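Transmembrane protease (Mus musculus, PDB 2E7V) is probably a membrane-bound serine protease of the cell surface, represented here by its extracellular SEA domain. Local coordinates at residues A[12-17]-A[106-111]; A[56-61]-A[72-77]. One frame throughout, in Å; residues are numbered along the deposited sequence.

Interaction 1 of 2, residues A[12-17]-A[106-111]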
# COMPACT_ATOMS: atom_id res chain seq x y z
N GLN A 12 -4.95 -3.35 -4.05
CA GLN A 12 -5.23 -3.15 -5.46
C GLN A 12 -4.44 -1.89 -5.84
O GLN A 12 -4.58 -0.85 -5.18
CB GLN A 12 -6.73 -2.92 -5.68
CG GLN A 12 -7.59 -4.17 -5.56
CD GLN A 12 -8.50 -4.16 -4.35
OE1 GLN A 12 -8.15 -4.67 -3.28
NE2 GLN A 12 -9.68 -3.57 -4.51
N ILE A 13 -3.62 -1.96 -6.88
CA ILE A 13 -2.84 -0.80 -7.29
C ILE A 13 -3.59 -0.13 -8.43
O ILE A 13 -3.48 -0.52 -9.59
CB ILE A 13 -1.41 -1.22 -7.73
CG1 ILE A 13 -0.72 -1.99 -6.58
CG2 ILE A 13 -0.58 0.02 -8.08
CD1 ILE A 13 -0.72 -1.25 -5.22
N LEU A 14 -4.37 0.89 -8.08
CA LEU A 14 -5.21 1.60 -9.03
C LEU A 14 -4.49 2.36 -10.14
O LEU A 14 -3.40 2.89 -9.95
CB LEU A 14 -6.13 2.57 -8.27
CG LEU A 14 -6.88 2.04 -7.04
CD1 LEU A 14 -7.76 3.15 -6.46
CD2 LEU A 14 -7.75 0.84 -7.43
N ASN A 15 -5.12 2.39 -11.31
CA ASN A 15 -4.63 3.13 -12.47
C ASN A 15 -3.29 2.70 -13.06
O ASN A 15 -2.58 3.52 -13.66
CB ASN A 15 -4.62 4.61 -12.10
CG ASN A 15 -5.93 5.06 -11.45
OD1 ASN A 15 -5.96 5.94 -10.58
ND2 ASN A 15 -7.03 4.45 -11.89
N VAL A 16 -2.92 1.43 -12.89
CA VAL A 16 -1.67 0.92 -13.46
C VAL A 16 -1.95 -0.39 -14.19
O VAL A 16 -2.47 -1.34 -13.60
CB VAL A 16 -0.60 0.65 -12.38
CG1 VAL A 16 0.69 0.19 -13.04
CG2 VAL A 16 -0.35 1.89 -11.56
N GLU A 17 -1.64 -0.43 -15.47
CA GLU A 17 -1.85 -1.64 -16.24
C GLU A 17 -0.68 -2.57 -15.97
O GLU A 17 0.46 -2.12 -15.86
CB GLU A 17 -1.92 -1.34 -17.74
CG GLU A 17 -2.07 -2.58 -18.61
CD GLU A 17 -2.16 -2.25 -20.10
OE1 GLU A 17 -2.09 -3.18 -20.92
OE2 GLU A 17 -2.31 -1.06 -20.45
N GLU A 106 -6.72 -0.58 -1.09
CA GLU A 106 -6.15 -0.06 -2.32
C GLU A 106 -5.15 1.07 -2.08
O GLU A 106 -5.08 1.65 -1.00
CB GLU A 106 -7.27 0.45 -3.23
CG GLU A 106 -8.12 1.56 -2.59
CD GLU A 106 -9.35 1.93 -3.41
OE1 GLU A 106 -9.97 1.03 -4.00
OE2 GLU A 106 -9.72 3.13 -3.44
N ILE A 107 -4.39 1.36 -3.13
CA ILE A 107 -3.38 2.41 -3.13
C ILE A 107 -3.34 2.94 -4.56
O ILE A 107 -3.22 2.16 -5.50
CB ILE A 107 -1.98 1.85 -2.79
CG1 ILE A 107 -2.00 1.19 -1.40
CG2 ILE A 107 -0.94 2.98 -2.85
CD1 ILE A 107 -0.65 0.66 -0.96
N ALA A 108 -3.44 4.26 -4.72
CA ALA A 108 -3.38 4.86 -6.05
C ALA A 108 -2.10 5.69 -6.22
O ALA A 108 -2.00 6.80 -5.70
CB ALA A 108 -4.61 5.74 -6.29
N PRO A 109 -1.10 5.16 -6.95
CA PRO A 109 0.15 5.91 -7.16
C PRO A 109 -0.22 7.25 -7.77
O PRO A 109 0.40 8.27 -7.47
CB PRO A 109 0.93 5.01 -8.13
CG PRO A 109 0.48 3.65 -7.74
CD PRO A 109 -1.02 3.82 -7.55
N SER A 110 -1.23 7.24 -8.64
CA SER A 110 -1.76 8.45 -9.26
C SER A 110 -3.29 8.37 -9.27
O SER A 110 -3.87 7.33 -9.58
CB SER A 110 -1.25 8.63 -10.68
OG SER A 110 -1.56 9.94 -11.13
N ASN A 111 -3.94 9.48 -8.94
CA ASN A 111 -5.40 9.55 -8.90
C ASN A 111 -5.96 10.12 -10.20
O ASN A 111 -5.62 11.23 -10.60
CB ASN A 111 -5.85 10.43 -7.74
CG ASN A 111 -5.31 9.96 -6.40
OD1 ASN A 111 -4.22 10.34 -5.97
ND2 ASN A 111 -6.08 9.13 -5.74
O HOH W 1 -1.48 5.00 -10.56

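Interaction 2 of 2, residues A[56-61]-A[72-77]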
# COMPACT_ATOMS: atom_id res chain seq x y z
N ARG A 56 9.05 -0.09 9.15
CA ARG A 56 9.25 0.00 7.71
C ARG A 56 8.33 -0.94 6.95
O ARG A 56 7.72 -1.86 7.52
CB ARG A 56 10.71 -0.32 7.35
CG ARG A 56 11.10 -1.74 7.72
CD ARG A 56 12.54 -2.06 7.35
NE ARG A 56 13.03 -3.10 8.23
CZ ARG A 56 13.60 -2.87 9.41
NH1 ARG A 56 13.76 -1.63 9.83
NH2 ARG A 56 13.98 -3.88 10.18
N THR A 57 8.22 -0.71 5.64
CA THR A 57 7.37 -1.52 4.79
C THR A 57 8.07 -1.90 3.50
O THR A 57 9.08 -1.30 3.10
CB THR A 57 6.08 -0.75 4.44
OG1 THR A 57 5.17 -1.62 3.76
CG2 THR A 57 6.40 0.44 3.53
N HIS A 58 7.54 -2.92 2.84
CA HIS A 58 8.12 -3.35 1.58
C HIS A 58 7.19 -4.23 0.79
O HIS A 58 6.47 -5.07 1.35
CB HIS A 58 9.46 -4.06 1.82
CG HIS A 58 9.34 -5.45 2.36
ND1 HIS A 58 9.56 -6.56 1.58
CD2 HIS A 58 9.08 -5.91 3.60
CE1 HIS A 58 9.45 -7.65 2.32
NE2 HIS A 58 9.15 -7.28 3.56
N VAL A 59 7.19 -3.99 -0.51
CA VAL A 59 6.38 -4.74 -1.45
C VAL A 59 7.11 -6.08 -1.63
O VAL A 59 8.27 -6.11 -2.04
CB VAL A 59 6.30 -3.97 -2.80
CG1 VAL A 59 5.70 -4.85 -3.89
CG2 VAL A 59 5.46 -2.71 -2.62
N VAL A 60 6.43 -7.18 -1.30
CA VAL A 60 7.04 -8.50 -1.43
C VAL A 60 6.91 -8.99 -2.86
O VAL A 60 7.68 -9.82 -3.32
CB VAL A 60 6.39 -9.52 -0.47
CG1 VAL A 60 6.57 -9.05 0.96
CG2 VAL A 60 4.94 -9.69 -0.81
N LYS A 61 5.90 -8.48 -3.56
CA LYS A 61 5.70 -8.82 -4.95
C LYS A 61 4.50 -8.13 -5.56
O LYS A 61 3.57 -7.72 -4.86
CB LYS A 61 5.61 -10.34 -5.14
CG LYS A 61 4.24 -10.95 -5.04
CD LYS A 61 4.27 -12.33 -5.67
CE LYS A 61 4.76 -12.26 -7.12
NZ LYS A 61 4.89 -13.60 -7.78
N ASP A 72 1.53 -7.22 -2.92
CA ASP A 72 1.52 -7.86 -1.62
C ASP A 72 2.56 -7.08 -0.82
O ASP A 72 3.74 -7.01 -1.20
CB ASP A 72 1.90 -9.34 -1.72
CG ASP A 72 0.91 -10.13 -2.57
OD1 ASP A 72 -0.30 -9.82 -2.53
OD2 ASP A 72 1.34 -11.06 -3.27
N VAL A 73 2.10 -6.47 0.26
CA VAL A 73 2.91 -5.60 1.11
C VAL A 73 3.06 -6.06 2.56
O VAL A 73 2.07 -6.43 3.21
CB VAL A 73 2.27 -4.17 1.12
CG1 VAL A 73 3.07 -3.22 2.02
CG2 VAL A 73 2.18 -3.65 -0.30
N VAL A 74 4.29 -6.03 3.07
CA VAL A 74 4.54 -6.40 4.46
C VAL A 74 4.81 -5.11 5.23
O VAL A 74 5.51 -4.22 4.73
CB VAL A 74 5.79 -7.33 4.61
CG1 VAL A 74 6.21 -7.40 6.07
CG2 VAL A 74 5.47 -8.74 4.11
N MET A 75 4.25 -4.99 6.43
CA MET A 75 4.45 -3.82 7.27
C MET A 75 4.93 -4.28 8.64
O MET A 75 4.32 -5.18 9.25
CB MET A 75 3.15 -3.01 7.41
CG MET A 75 2.64 -2.36 6.11
SD MET A 75 0.84 -1.97 6.16
CE MET A 75 0.21 -3.62 5.90
N LYS A 76 6.03 -3.69 9.12
CA LYS A 76 6.60 -4.02 10.43
C LYS A 76 6.41 -2.92 11.47
O LYS A 76 6.69 -1.74 11.19
CB LYS A 76 8.11 -4.29 10.31
CG LYS A 76 8.77 -4.62 11.65
CD LYS A 76 10.23 -5.02 11.52
CE LYS A 76 10.75 -5.56 12.85
NZ LYS A 76 12.15 -6.04 12.76
N PHE A 77 5.95 -3.32 12.66
CA PHE A 77 5.71 -2.39 13.77
C PHE A 77 6.37 -2.86 15.06
O PHE A 77 6.56 -4.06 15.28
CB PHE A 77 4.21 -2.21 14.04
CG PHE A 77 3.43 -1.71 12.87
CD1 PHE A 77 3.01 -2.59 11.88
CD2 PHE A 77 3.16 -0.35 12.73
CE1 PHE A 77 2.33 -2.13 10.75
CE2 PHE A 77 2.48 0.13 11.61
CZ PHE A 77 2.07 -0.76 10.61
O HOH W 2 14.11 -3.22 12.93
O HOH W 3 13.05 -7.04 10.08

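Interaction 1 of 2, residues A[12-17]-A[106-111]
Two backbone hydrogen bonds tie I107 to the 12-14 strand. I107 N donates to Q12 O at 3.0 Å. L14 N in turn donates to I107 O at 3.1 Å. Q12 pairs with E106 and I13 with I107, in parallel register. Beyond I107 a water takes over, donating a hydrogen bond to L14 O and accepting one from S110 N, while the chain turns at N15 in a type II turn from I13 to V16.

Apolar contacts come next. On the face of I13 and I107, I13 CD1 packs beside I107 CB; its other branch, CG2, anti to the backbone N, meets P109 CG at 3.8 Å, the two side chains crossing at about a right angle. Helix 28-46 covers this side. Away from that face, L14 CB rests 4.0 Å from A108 CB.

A methyl against a carboxylate makes the third kind of contact: L14 CD1 lies 3.6 Å from E106 OE2, the two side chains crossing obliquely. Both oxygens of E106 are hydrogen-bonded, OE1 to S102 OG and OE2 to S101 N, so the carboxylate is satisfied and fixed in place while the methyl of L14 packs on it.

Interaction 2 of 2, residues A[56-61]-A[72-77]
V60 CG1 presses against V74 CG2 at 3.4 Å, tighter than usual van der Waals contact, and V60 CG2 comes within 3.2 Å of D72 CB. The cause is a register shift: V60 N donates to D72 O at 2.7 Å, and D72 N to K61 O, so V60 and K61 both face D72. At this bulge D72 OD2 forms a salt bridge to R63 NE, and OD1 a hydrogen bond to S10 OG.

V74 O is gripped twice, by H58 N and by T57 OG1 at 2.8 Å, the hydroxyl standing 39° out of the carbonyl plane. With OG1 anti to the backbone N (chi1 -172°), T57 also touches V73 CG1. Helix 28-46 backs the side of T57, V59 and V73.

In contrast to the tight bulge end, the R56-K76 end is loose and watery. Between the two, H58 NE2 lies 3.5 Å from V74 CB, the ring meeting it obliquely. R56 and K76 run side by side; R56 NH2 and K76 NZ, like charges, stand 3.8 Å apart, with two waters bridging them, one weakly to K76.

Antiparallel pairing with a 150° angle between strand directions, interrupted by a classic beta bulge at V60 and K61, marks this as a twisted beta hairpin.

In the fold
Strands 4-14 and 68-78, neighbours in one mixed sheet, connect the two contacts. Across it the order is 54-65, 68-78, 4-14, 106-107, so interaction 2 joins the first two strands and interaction 1 the last two, one at each edge. Their centres lie about 17 Å apart, on opposite sides of the chain's centre; their nearest atoms are about 5 Å apart without touching. Along the chain, the hairpin of interaction 2 falls wholly between 12-17 and 106-111. Helix 28-46 packs against side chains from both contacts. Interaction 1 thus pairs the first strand with the last, which closes the sheet on the side opposite the hairpin's outer strand, giving a compact alpha-beta module.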